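Local coordinates for putative polysaccharide biosynthesis protein with aminopeptidase-like domain (Clostridium acetobutylicum, PDB 3K9T), which binds one zinc ion per subunit, probably takes part in making modified polysaccharides, and is not expected to be a peptidase despite its aminopeptidase-like region, at residues V250-G255 / S313-C318; G258-K263 / C283-Y288; L184-C189 / A202-I207. One frame throughout, in Å; residues are numbered along the deposited sequence.

Contact 1 of 3, residues V250-G255 / S313-C318; sequences VATCVG and SLMRSC
Ser313 OG reaches across to the backbone of Val250 and donates a hydrogen bond to Val250 O at 2.8 Å. Its torsion sets this up: OG stands anti to the Ser313 backbone N (chi1 -172°), and the donor sits 30° out of the carbonyl plane. At the other end of the contact Arg316 N binds Cys253 O, also at 2.8 Å, with an N-H...O angle of 157°. Between these two bonds Thr252, Val254 and Met315 pack. Thr252 and Met315, a selenomethionine, lie side by side and point the same way, with Thr252 CG2 4.0 Å from Met315 SE. Thr252 OG1 is turned to Tyr187 OH instead. Val254 uses one branch, CG1, which comes within 3.4 Å of Leu314 O and also touches Met315 CA. Around the second bond, Cys253 points toward 313-318, and its CB lies 3.2 Å from Ser317 O. The aliphatic part of Arg316 runs past the Val254 carbonyl, CD to O 3.3 Å. Beyond it the chain bends at chi3, and the guanidinium group binds Asp341, Ser342 and Gly258 O. The contact thus joins the end of strand 245-250 and the loop after it to the end of strand 311-315 and the turn that follows. Cys253 also packs on the zinc ligand Asp196, so the loop segment held here by Arg316 N borders the metal site.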
ATOM      1  N   VAL A 250     -16.682 -13.466  18.046  1.00 24.25           N
ATOM      2  CA  VAL A 250     -18.002 -13.270  18.613  1.00 24.02           C
ATOM      3  C   VAL A 250     -19.027 -13.635  17.494  1.00 26.68           C
ATOM      4  O   VAL A 250     -19.020 -13.072  16.391  1.00 25.25           O
ATOM      5  CB  VAL A 250     -18.220 -11.825  19.077  1.00 25.56           C
ATOM      6  CG1 VAL A 250     -19.666 -11.626  19.501  1.00 26.60           C
ATOM      7  CG2 VAL A 250     -17.227 -11.402  20.200  1.00 17.85           C
ATOM      8  N   ALA A 251     -19.910 -14.584  17.785  1.00 24.62           N
ATOM      9  CA  ALA A 251     -20.871 -15.051  16.810  1.00 21.98           C
ATOM     10  C   ALA A 251     -22.226 -14.406  17.074  1.00 25.20           C
ATOM     11  O   ALA A 251     -22.812 -14.549  18.145  1.00 23.27           O
ATOM     12  CB  ALA A 251     -20.999 -16.568  16.852  1.00 19.46           C
ATOM     13  N   THR A 252     -22.729 -13.701  16.070  1.00 26.86           N
ATOM     14  CA  THR A 252     -24.053 -13.141  16.125  1.00 28.17           C
ATOM     15  C   THR A 252     -24.532 -12.964  14.698  1.00 27.65           C
ATOM     16  O   THR A 252     -23.718 -12.977  13.776  1.00 25.35           O
ATOM     17  CB  THR A 252     -24.055 -11.802  16.866  1.00 28.48           C
ATOM     18  OG1 THR A 252     -25.365 -11.275  16.821  1.00 24.91           O
ATOM     19  CG2 THR A 252     -23.084 -10.798  16.253  1.00 24.88           C
ATOM     20  N   CYS A 253     -25.844 -12.842  14.523  1.00 26.09           N
ATOM     21  CA  CYS A 253     -26.436 -12.562  13.211  1.00 28.38           C
ATOM     22  C   CYS A 253     -25.942 -13.482  12.111  1.00 27.73           C
ATOM     23  O   CYS A 253     -25.596 -13.014  11.029  1.00 25.42           O
ATOM     24  CB  CYS A 253     -26.150 -11.106  12.817  1.00 30.24           C
ATOM     25  SG  CYS A 253     -26.885  -9.898  13.957  1.00 25.80           S
ATOM     26  N   VAL A 254     -25.927 -14.781  12.398  1.00 25.76           N
ATOM     27  CA  VAL A 254     -25.313 -15.740  11.512  1.00 26.86           C
ATOM     28  C   VAL A 254     -26.331 -16.584  10.739  1.00 27.20           C
ATOM     29  O   VAL A 254     -25.941 -17.582  10.105  1.00 25.99           O
ATOM     30  CB  VAL A 254     -24.348 -16.692  12.288  1.00 26.43           C
ATOM     31  CG1 VAL A 254     -23.088 -15.952  12.715  1.00 23.44           C
ATOM     32  CG2 VAL A 254     -25.067 -17.345  13.460  1.00 24.21           C
ATOM     33  N   GLY A 255     -27.600 -16.162  10.722  1.00 24.31           N
ATOM     34  CA  GLY A 255     -28.679 -17.022  10.232  1.00 22.76           C
ATOM     35  C   GLY A 255     -29.513 -16.629   9.023  1.00 25.53           C
ATOM     36  O   GLY A 255     -30.294 -17.459   8.518  1.00 27.21           O
ATOM     37  N   SER A 313     -15.422 -10.951  14.555  1.00 26.26           N
ATOM     38  CA  SER A 313     -16.831 -11.303  14.551  1.00 23.64           C
ATOM     39  C   SER A 313     -17.209 -11.717  13.152  1.00 24.92           C
ATOM     40  O   SER A 313     -17.075 -10.945  12.204  1.00 25.06           O
ATOM     41  CB  SER A 313     -17.668 -10.131  15.040  1.00 25.41           C
ATOM     42  OG  SER A 313     -19.038 -10.474  15.225  1.00 17.33           O
ATOM     43  N   LEU A 314     -17.624 -12.971  13.017  1.00 25.55           N
ATOM     44  CA  LEU A 314     -17.992 -13.538  11.726  1.00 25.23           C
ATOM     45  C   LEU A 314     -19.512 -13.718  11.731  1.00 25.89           C
ATOM     46  O   LEU A 314     -20.072 -14.504  12.519  1.00 26.42           O
ATOM     47  CB  LEU A 314     -17.230 -14.839  11.461  1.00 22.39           C
ATOM     48  CG  LEU A 314     -17.625 -15.557  10.172  1.00 21.52           C
ATOM     49  CD1 LEU A 314     -17.438 -14.659   8.954  1.00 18.22           C
ATOM     50  CD2 LEU A 314     -16.840 -16.831  10.028  1.00 24.60           C
HETATM   51  N   MSE A 315     -20.153 -12.965  10.841  1.00 24.72           N
HETATM   52  CA  MSE A 315     -21.578 -12.792  10.817  1.00 25.08           C
HETATM   53  C   MSE A 315     -22.106 -13.060   9.433  1.00 23.80           C
HETATM   54  O   MSE A 315     -21.340 -13.348   8.537  1.00 23.91           O
HETATM   55  CB  MSE A 315     -21.873 -11.327  11.143  1.00 27.16           C
HETATM   56  CG  MSE A 315     -21.463 -10.920  12.546  1.00 30.52           C
HETATM   57 SE   MSE A 315     -21.738  -9.073  12.960  0.75 18.34          SE
HETATM   58  CE  MSE A 315     -20.200  -8.552  11.952  1.00 29.90           C
ATOM     59  N   ARG A 316     -23.421 -12.993   9.280  1.00 23.63           N
ATOM     60  CA  ARG A 316     -24.022 -12.876   7.954  1.00 24.96           C
ATOM     61  C   ARG A 316     -24.430 -11.402   7.858  1.00 24.48           C
ATOM     62  O   ARG A 316     -23.547 -10.560   7.881  1.00 24.24           O
ATOM     63  CB  ARG A 316     -25.169 -13.874   7.706  1.00 24.95           C
ATOM     64  CG  ARG A 316     -24.732 -15.329   7.747  1.00 27.44           C
ATOM     65  CD  ARG A 316     -25.703 -16.285   7.053  1.00 21.05           C
ATOM     66  NE  ARG A 316     -25.371 -16.309   5.646  1.00 24.70           N
ATOM     67  CZ  ARG A 316     -24.408 -17.033   5.097  1.00 27.59           C
ATOM     68  NH1 ARG A 316     -23.691 -17.890   5.816  1.00 29.07           N
ATOM     69  NH2 ARG A 316     -24.160 -16.892   3.799  1.00 33.99           N
ATOM     70  N   SER A 317     -25.722 -11.076   7.782  1.00 25.23           N
ATOM     71  CA  SER A 317     -26.132  -9.682   7.732  1.00 27.20           C
ATOM     72  C   SER A 317     -25.938  -9.139   9.134  1.00 31.74           C
ATOM     73  O   SER A 317     -26.615  -9.491  10.095  1.00 32.67           O
ATOM     74  CB  SER A 317     -27.570  -9.479   7.229  1.00 26.20           C
ATOM     75  OG  SER A 317     -27.732 -10.064   5.929  1.00 18.95           O
ATOM     76  N   CYS A 318     -24.949  -8.283   9.229  1.00 35.20           N
ATOM     77  CA  CYS A 318     -24.584  -7.656  10.457  1.00 36.51           C
ATOM     78  C   CYS A 318     -25.737  -6.845  11.113  1.00 33.75           C
ATOM     79  O   CYS A 318     -26.605  -6.324  10.427  1.00 30.03           O
ATOM     80  CB  CYS A 318     -23.357  -6.779  10.144  1.00 37.59           C
ATOM     81  SG  CYS A 318     -22.823  -5.858  11.553  1.00 59.12           S
TER

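Contact 2 of 3, residues G258-K263 / C283-Y288; sequences GIKNYK and CGSEYY
Cys283 SG lies 4.0 Å from Lys260 CE, at the near end of a turn that follows helix 271-282. The same sulfur accepts a long hydrogen bond from Ser285 N at 3.6 Å. Gly284 lies between them, the first residue to leave the helix, and has a positive phi that suits glycine. Ser285 itself adds only its CB, near Lys260 NZ. Glu286 has two roles. Its CB packs against Ile259 CG2 at 3.8 Å, and its carbonyl O accepts a hydrogen bond from a water. That water also accepts from Lys260 N and Lys260 NZ, so it joins backbone and side chain of one strand to the other. Lys260 can reach it because its chain folds back at chi3 and chi4 (-76° and -65°). Its NZ also forms a salt bridge with Asp341. At Tyr287 the backbone does most of the work: its CA-H makes a contact with Lys260 O, and Ile259 CD1 rests against its carbonyl carbon. The Tyr287 ring turns away to Leu280 and Met281 of helix 271-282. Tyr288 completes the parallel pairing. Its N donates to Lys260 O at 3.0 Å, and its O accepts from Tyr262 N at 2.9 Å. Asn261 OD1 sits at the edge of the Tyr288 ring, 3.5 Å from CD2, with amide and ring planes 66° apart. The Asn261 ND2 end is held by Arg316 O. These strands and helix 271-282 form a beta-alpha-beta crossover at the edge of the large sheet. Direct backbone bonds hold the paired strands, while water bridges them where they splay apart before Tyr287.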
ATOM      1  N   GLY A 258     -28.464 -13.494   3.670  1.00 26.14           N
ATOM      2  CA  GLY A 258     -27.434 -12.621   3.092  1.00 23.64           C
ATOM      3  C   GLY A 258     -26.014 -13.141   3.045  1.00 24.67           C
ATOM      4  O   GLY A 258     -25.727 -14.243   3.488  1.00 26.94           O
ATOM      5  N   ILE A 259     -25.104 -12.318   2.536  1.00 26.75           N
ATOM      6  CA  ILE A 259     -23.713 -12.713   2.415  1.00 27.79           C
ATOM      7  C   ILE A 259     -23.017 -12.662   3.809  1.00 28.32           C
ATOM      8  O   ILE A 259     -23.525 -12.033   4.739  1.00 25.20           O
ATOM      9  CB  ILE A 259     -22.940 -11.840   1.355  1.00 26.82           C
ATOM     10  CG1 ILE A 259     -22.863 -10.379   1.778  1.00 29.21           C
ATOM     11  CG2 ILE A 259     -23.569 -11.953  -0.077  1.00 22.30           C
ATOM     12  CD1 ILE A 259     -21.630  -9.607   1.174  1.00 22.69           C
ATOM     13  N   LYS A 260     -21.868 -13.334   3.932  1.00 27.56           N
ATOM     14  CA  LYS A 260     -21.052 -13.299   5.159  1.00 26.24           C
ATOM     15  C   LYS A 260     -20.318 -11.971   5.296  1.00 25.24           C
ATOM     16  O   LYS A 260     -19.931 -11.341   4.311  1.00 29.00           O
ATOM     17  CB  LYS A 260     -20.042 -14.458   5.185  1.00 28.95           C
ATOM     18  CG  LYS A 260     -20.689 -15.885   5.297  1.00 30.59           C
ATOM     19  CD  LYS A 260     -19.659 -16.994   5.200  1.00 27.21           C
ATOM     20  CE  LYS A 260     -19.187 -17.205   3.778  1.00 21.54           C
ATOM     21  NZ  LYS A 260     -20.274 -17.692   2.913  1.00 19.81           N
ATOM     22  N   ASN A 261     -20.189 -11.533   6.539  1.00 23.92           N
ATOM     23  CA  ASN A 261     -19.488 -10.335   6.906  1.00 22.24           C
ATOM     24  C   ASN A 261     -18.503 -10.628   8.028  1.00 22.89           C
ATOM     25  O   ASN A 261     -18.874 -11.177   9.050  1.00 24.71           O
ATOM     26  CB  ASN A 261     -20.476  -9.296   7.423  1.00 23.71           C
ATOM     27  CG  ASN A 261     -21.222  -8.578   6.314  1.00 25.13           C
ATOM     28  OD1 ASN A 261     -20.733  -7.598   5.796  1.00 33.59           O
ATOM     29  ND2 ASN A 261     -22.422  -9.049   5.975  1.00 34.54           N
ATOM     30  N   TYR A 262     -17.250 -10.229   7.847  1.00 25.19           N
ATOM     31  CA  TYR A 262     -16.236 -10.355   8.898  1.00 24.15           C
ATOM     32  C   TYR A 262     -15.768  -9.018   9.424  1.00 22.55           C
ATOM     33  O   TYR A 262     -15.261  -8.193   8.672  1.00 23.35           O
ATOM     34  CB  TYR A 262     -15.006 -11.107   8.404  1.00 24.51           C
ATOM     35  CG  TYR A 262     -13.956 -11.233   9.486  1.00 19.62           C
ATOM     36  CD1 TYR A 262     -14.225 -11.920  10.670  1.00 23.86           C
ATOM     37  CD2 TYR A 262     -12.702 -10.682   9.330  1.00 17.58           C
ATOM     38  CE1 TYR A 262     -13.257 -12.061  11.679  1.00 19.98           C
ATOM     39  CE2 TYR A 262     -11.718 -10.814  10.337  1.00 25.59           C
ATOM     40  CZ  TYR A 262     -12.000 -11.502  11.502  1.00 20.22           C
ATOM     41  OH  TYR A 262     -11.024 -11.611  12.480  1.00 28.65           O
ATOM     42  N   LYS A 263     -15.932  -8.813  10.723  1.00 23.65           N
ATOM     43  CA  LYS A 263     -15.367  -7.647  11.402  1.00 22.24           C
ATOM     44  C   LYS A 263     -14.019  -8.069  11.972  1.00 23.34           C
ATOM     45  O   LYS A 263     -13.910  -9.026  12.737  1.00 22.83           O
ATOM     46  CB  LYS A 263     -16.293  -7.139  12.509  1.00 20.36           C
ATOM     47  CG  LYS A 263     -15.749  -6.000  13.362  1.00 22.56           C
ATOM     48  CD  LYS A 263     -16.821  -5.541  14.362  1.00 20.57           C
ATOM     49  CE  LYS A 263     -16.323  -4.462  15.327  1.00 22.25           C
ATOM     50  NZ  LYS A 263     -17.438  -3.921  16.164  1.00 22.18           N
ATOM     51  N   CYS A 283     -13.860 -19.296  -0.607  1.00 29.31           N
ATOM     52  CA  CYS A 283     -15.051 -20.054  -0.285  1.00 27.80           C
ATOM     53  C   CYS A 283     -16.092 -20.111  -1.406  1.00 25.26           C
ATOM     54  O   CYS A 283     -17.016 -20.880  -1.327  1.00 26.69           O
ATOM     55  CB  CYS A 283     -15.676 -19.523   0.997  1.00 26.98           C
ATOM     56  SG  CYS A 283     -16.711 -18.076   0.817  1.00 32.16           S
ATOM     57  N   GLY A 284     -15.967 -19.285  -2.424  1.00 24.36           N
ATOM     58  CA  GLY A 284     -16.881 -19.361  -3.527  1.00 24.94           C
ATOM     59  C   GLY A 284     -18.165 -18.572  -3.436  1.00 27.37           C
ATOM     60  O   GLY A 284     -18.984 -18.667  -4.341  1.00 27.50           O
ATOM     61  N   SER A 285     -18.348 -17.797  -2.367  1.00 28.01           N
ATOM     62  CA  SER A 285     -19.475 -16.849  -2.260  1.00 28.00           C
ATOM     63  C   SER A 285     -18.933 -15.460  -2.056  1.00 26.78           C
ATOM     64  O   SER A 285     -17.746 -15.276  -1.807  1.00 21.17           O
ATOM     65  CB  SER A 285     -20.394 -17.165  -1.081  1.00 28.93           C
ATOM     66  OG  SER A 285     -20.931 -18.452  -1.221  1.00 37.96           O
ATOM     67  N   GLU A 286     -19.828 -14.490  -2.172  1.00 28.41           N
ATOM     68  CA  GLU A 286     -19.510 -13.110  -1.894  1.00 30.69           C
ATOM     69  C   GLU A 286     -19.430 -12.933  -0.417  1.00 29.08           C
ATOM     70  O   GLU A 286     -20.048 -13.680   0.316  1.00 31.22           O
ATOM     71  CB  GLU A 286     -20.589 -12.178  -2.402  1.00 35.50           C
ATOM     72  CG  GLU A 286     -20.655 -12.001  -3.936  1.00 46.98           C
ATOM     73  CD  GLU A 286     -21.550 -10.820  -4.346  1.00 67.56           C
ATOM     74  OE1 GLU A 286     -21.697  -9.849  -3.543  1.00 74.90           O
ATOM     75  OE2 GLU A 286     -22.103 -10.865  -5.475  1.00 79.89           O
ATOM     76  N   TYR A 287     -18.640 -11.955   0.008  1.00 28.23           N
ATOM     77  CA  TYR A 287     -18.501 -11.598   1.407  1.00 26.25           C
ATOM     78  C   TYR A 287     -18.005 -10.168   1.525  1.00 27.05           C
ATOM     79  O   TYR A 287     -17.648  -9.521   0.550  1.00 26.71           O
ATOM     80  CB  TYR A 287     -17.514 -12.519   2.116  1.00 25.26           C
ATOM     81  CG  TYR A 287     -16.130 -12.449   1.537  1.00 23.99           C
ATOM     82  CD1 TYR A 287     -15.818 -13.148   0.375  1.00 21.91           C
ATOM     83  CD2 TYR A 287     -15.132 -11.662   2.134  1.00 22.42           C
ATOM     84  CE1 TYR A 287     -14.538 -13.097  -0.176  1.00 22.29           C
ATOM     85  CE2 TYR A 287     -13.846 -11.585   1.576  1.00 24.06           C
ATOM     86  CZ  TYR A 287     -13.559 -12.304   0.433  1.00 19.95           C
ATOM     87  OH  TYR A 287     -12.310 -12.246  -0.126  1.00 19.28           O
ATOM     88  N   TYR A 288     -17.993  -9.662   2.741  1.00 26.95           N
ATOM     89  CA  TYR A 288     -17.507  -8.339   2.948  1.00 28.39           C
ATOM     90  C   TYR A 288     -16.708  -8.360   4.225  1.00 28.19           C
ATOM     91  O   TYR A 288     -17.092  -9.037   5.177  1.00 29.40           O
ATOM     92  CB  TYR A 288     -18.671  -7.348   2.989  1.00 28.88           C
ATOM     93  CG  TYR A 288     -18.218  -5.949   3.255  1.00 33.97           C
ATOM     94  CD1 TYR A 288     -17.588  -5.199   2.252  1.00 42.09           C
ATOM     95  CD2 TYR A 288     -18.391  -5.365   4.516  1.00 41.55           C
ATOM     96  CE1 TYR A 288     -17.151  -3.901   2.495  1.00 39.97           C
ATOM     97  CE2 TYR A 288     -17.950  -4.078   4.766  1.00 46.36           C
ATOM     98  CZ  TYR A 288     -17.331  -3.355   3.746  1.00 44.59           C
ATOM     99  OH  TYR A 288     -16.889  -2.088   3.999  1.00 58.18           O
TER
HETATM  100  O   HOH W   1     -21.494 -15.376   1.861  1.00 24.78           O

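Contact 3 of 3, residues L184-C189 / A202-I207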
ATOM      1  N   LEU A 184     -14.807 -18.535  21.673  1.00 25.71           N
ATOM      2  CA  LEU A 184     -15.950 -18.300  20.816  1.00 26.41           C
ATOM      3  C   LEU A 184     -17.065 -17.880  21.739  1.00 26.49           C
ATOM      4  O   LEU A 184     -17.457 -18.652  22.594  1.00 27.07           O
ATOM      5  CB  LEU A 184     -16.314 -19.575  20.049  1.00 28.00           C
ATOM      6  CG  LEU A 184     -15.194 -20.023  19.101  1.00 28.98           C
ATOM      7  CD1 LEU A 184     -15.458 -21.386  18.597  1.00 21.19           C
ATOM      8  CD2 LEU A 184     -15.096 -19.062  17.936  1.00 34.81           C
ATOM      9  N   THR A 185     -17.569 -16.661  21.581  1.00 24.71           N
ATOM     10  CA  THR A 185     -18.548 -16.130  22.503  1.00 23.11           C
ATOM     11  C   THR A 185     -19.827 -15.781  21.773  1.00 23.89           C
ATOM     12  O   THR A 185     -19.816 -15.504  20.571  1.00 25.08           O
ATOM     13  CB  THR A 185     -18.007 -14.859  23.213  1.00 24.25           C
ATOM     14  OG1 THR A 185     -18.198 -13.694  22.387  1.00 26.02           O
ATOM     15  CG2 THR A 185     -16.535 -15.018  23.540  1.00 19.60           C
ATOM     16  N   THR A 186     -20.936 -15.791  22.495  1.00 22.15           N
ATOM     17  CA  THR A 186     -22.181 -15.299  21.933  1.00 22.80           C
ATOM     18  C   THR A 186     -23.050 -14.771  23.085  1.00 25.83           C
ATOM     19  O   THR A 186     -22.839 -15.154  24.250  1.00 25.88           O
ATOM     20  CB  THR A 186     -22.883 -16.373  21.092  1.00 22.17           C
ATOM     21  OG1 THR A 186     -23.887 -15.752  20.281  1.00 22.36           O
ATOM     22  CG2 THR A 186     -23.502 -17.484  21.985  1.00 17.53           C
ATOM     23  N   TYR A 187     -24.032 -13.917  22.769  1.00 24.92           N
ATOM     24  CA  TYR A 187     -24.815 -13.275  23.819  1.00 23.58           C
ATOM     25  C   TYR A 187     -26.268 -13.785  23.947  1.00 23.74           C
ATOM     26  O   TYR A 187     -26.974 -14.007  22.968  1.00 21.36           O
ATOM     27  CB  TYR A 187     -24.691 -11.732  23.737  1.00 24.21           C
ATOM     28  CG  TYR A 187     -25.050 -11.135  22.410  1.00 23.79           C
ATOM     29  CD1 TYR A 187     -26.357 -10.849  22.118  1.00 20.07           C
ATOM     30  CD2 TYR A 187     -24.085 -10.857  21.443  1.00 24.46           C
ATOM     31  CE1 TYR A 187     -26.722 -10.323  20.930  1.00 24.76           C
ATOM     32  CE2 TYR A 187     -24.448 -10.298  20.232  1.00 21.02           C
ATOM     33  CZ  TYR A 187     -25.774 -10.046  19.974  1.00 25.53           C
ATOM     34  OH  TYR A 187     -26.210  -9.511  18.764  1.00 25.16           O
ATOM     35  N   THR A 188     -26.692 -13.948  25.199  1.00 24.20           N
ATOM     36  CA  THR A 188     -27.929 -14.656  25.533  1.00 25.09           C
ATOM     37  C   THR A 188     -29.093 -13.790  26.031  1.00 27.36           C
ATOM     38  O   THR A 188     -30.126 -14.319  26.452  1.00 26.13           O
ATOM     39  CB  THR A 188     -27.611 -15.660  26.597  1.00 22.67           C
ATOM     40  OG1 THR A 188     -26.882 -14.988  27.630  1.00 22.23           O
ATOM     41  CG2 THR A 188     -26.768 -16.796  25.995  1.00 16.08           C
ATOM     42  N   CYS A 189     -28.931 -12.470  25.917  1.00 27.24           N
ATOM     43  CA  CYS A 189     -29.843 -11.508  26.509  1.00 25.95           C
ATOM     44  C   CYS A 189     -31.036 -11.094  25.629  1.00 27.03           C
ATOM     45  O   CYS A 189     -32.005 -10.527  26.138  1.00 25.79           O
ATOM     46  CB  CYS A 189     -29.046 -10.269  26.886  1.00 25.19           C
ATOM     47  SG  CYS A 189     -28.178  -9.534  25.468  1.00 27.50           S
ATOM     48  N   ALA A 202     -27.461 -20.717  18.799  1.00 22.25           N
ATOM     49  CA  ALA A 202     -27.608 -22.072  18.228  1.00 18.95           C
ATOM     50  C   ALA A 202     -26.365 -22.487  17.463  1.00 19.48           C
ATOM     51  O   ALA A 202     -25.979 -23.655  17.551  1.00 17.52           O
ATOM     52  CB  ALA A 202     -28.852 -22.223  17.381  1.00 17.27           C
ATOM     53  N   LEU A 203     -25.701 -21.549  16.769  1.00 21.02           N
ATOM     54  CA  LEU A 203     -24.494 -21.904  15.992  1.00 23.32           C
ATOM     55  C   LEU A 203     -23.348 -22.388  16.876  1.00 24.86           C
ATOM     56  O   LEU A 203     -22.770 -23.429  16.638  1.00 27.90           O
ATOM     57  CB  LEU A 203     -24.031 -20.742  15.099  1.00 22.37           C
ATOM     58  CG  LEU A 203     -22.645 -20.891  14.451  1.00 23.97           C
ATOM     59  CD1 LEU A 203     -22.779 -21.916  13.412  1.00 18.97           C
ATOM     60  CD2 LEU A 203     -22.071 -19.597  13.855  1.00 20.63           C
ATOM     61  N   ILE A 204     -22.996 -21.588  17.863  1.00 25.75           N
ATOM     62  CA  ILE A 204     -21.893 -21.872  18.769  1.00 26.66           C
ATOM     63  C   ILE A 204     -22.188 -23.203  19.486  1.00 27.44           C
ATOM     64  O   ILE A 204     -21.282 -24.002  19.690  1.00 26.42           O
ATOM     65  CB  ILE A 204     -21.722 -20.634  19.725  1.00 28.38           C
ATOM     66  CG1 ILE A 204     -21.121 -19.465  18.945  1.00 34.24           C
ATOM     67  CG2 ILE A 204     -20.894 -20.856  20.871  1.00 23.21           C
ATOM     68  CD1 ILE A 204     -19.900 -19.786  18.280  1.00 30.97           C
ATOM     69  N   THR A 205     -23.460 -23.476  19.790  1.00 25.86           N
ATOM     70  CA  THR A 205     -23.825 -24.737  20.418  1.00 25.34           C
ATOM     71  C   THR A 205     -23.388 -25.916  19.541  1.00 25.53           C
ATOM     72  O   THR A 205     -22.695 -26.842  20.010  1.00 23.85           O
ATOM     73  CB  THR A 205     -25.307 -24.777  20.783  1.00 25.41           C
ATOM     74  OG1 THR A 205     -25.524 -23.774  21.784  1.00 24.47           O
ATOM     75  CG2 THR A 205     -25.722 -26.170  21.352  1.00 15.37           C
ATOM     76  N   PHE A 206     -23.721 -25.835  18.260  1.00 23.04           N
ATOM     77  CA  PHE A 206     -23.362 -26.887  17.320  1.00 23.82           C
ATOM     78  C   PHE A 206     -21.870 -26.955  16.964  1.00 23.44           C
ATOM     79  O   PHE A 206     -21.363 -28.022  16.676  1.00 22.19           O
ATOM     80  CB  PHE A 206     -24.278 -26.857  16.094  1.00 23.62           C
ATOM     81  CG  PHE A 206     -25.586 -27.565  16.337  1.00 22.13           C
ATOM     82  CD1 PHE A 206     -26.598 -26.953  17.057  1.00 20.09           C
ATOM     83  CD2 PHE A 206     -25.769 -28.869  15.916  1.00 23.73           C
ATOM     84  CE1 PHE A 206     -27.784 -27.614  17.318  1.00 27.31           C
ATOM     85  CE2 PHE A 206     -26.954 -29.535  16.165  1.00 23.92           C
ATOM     86  CZ  PHE A 206     -27.969 -28.909  16.855  1.00 27.68           C
ATOM     87  N   ILE A 207     -21.170 -25.832  17.005  1.00 24.42           N
ATOM     88  CA  ILE A 207     -19.735 -25.863  16.814  1.00 24.91           C
ATOM     89  C   ILE A 207     -19.146 -26.622  17.993  1.00 22.38           C
ATOM     90  O   ILE A 207     -18.388 -27.543  17.777  1.00 21.47           O
ATOM     91  CB  ILE A 207     -19.110 -24.472  16.681  1.00 25.53           C
ATOM     92  CG1 ILE A 207     -19.544 -23.875  15.341  1.00 29.74           C
ATOM     93  CG2 ILE A 207     -17.556 -24.562  16.764  1.00 23.59           C
ATOM     94  CD1 ILE A 207     -19.447 -22.395  15.332  1.00 29.36           C
TER
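Ile204 of helix 194-211 points at strand 181-187 and meets both Leu184 and Thr186. The side-chain contacts are carbon to carbon. Ile204 CD1 lies 4.0 Å from Leu184 CB, and its CG1 lies 4.2 Å from Thr186 CB. Ile204 CG1 stands anti to its own carbonyl carbon (chi1 -72°), which carries the longer branch to the strand. One helical turn on, Ile207 CG2 touches Leu184 CD1 at 4.2 Å. The axes of the two short segments come within 8.8 Å and run roughly antiparallel, at 149°. Such a helix laid back over its strand belongs to the beta-alpha-beta unit of strand 181-187, helix 194-211 and strand 219-225. Polar groups make their bonds to other parts of the protein. Thr186 OG1 binds Ala251 O and Asn197 ND2, so its hydroxyl is satisfied although the residue is buried. Tyr187 OH, next along the strand, bonds to the zinc ligand Asp196. The chemistry therefore divides in two. Apolar packing seats the helix on the sheet, while hydrogen bonds tie Thr186 to Ala251 and Asn197, and Tyr187 to Asp196.

All three contacts belong to the aminopeptidase-like domain and reach the same mixed sheet of eight strands. Contact 3 comes first in the chain and closes before contact 1 opens. Contact 2 falls between the two segments of contact 1. Across the sheet, strands 181-187, 245-250, 311-315, 260-263 and 287-290 follow one another, so contact 1 stands between the other two. Its centre is about 11 Å from that of contact 3 and about 10 Å from that of contact 2. It touches both, whereas contacts 2 and 3 have centres about 19 Å apart and do not meet. Contact 1 comes closest to the zinc site, and contact 2 lies at the sheet edge, away from the metal.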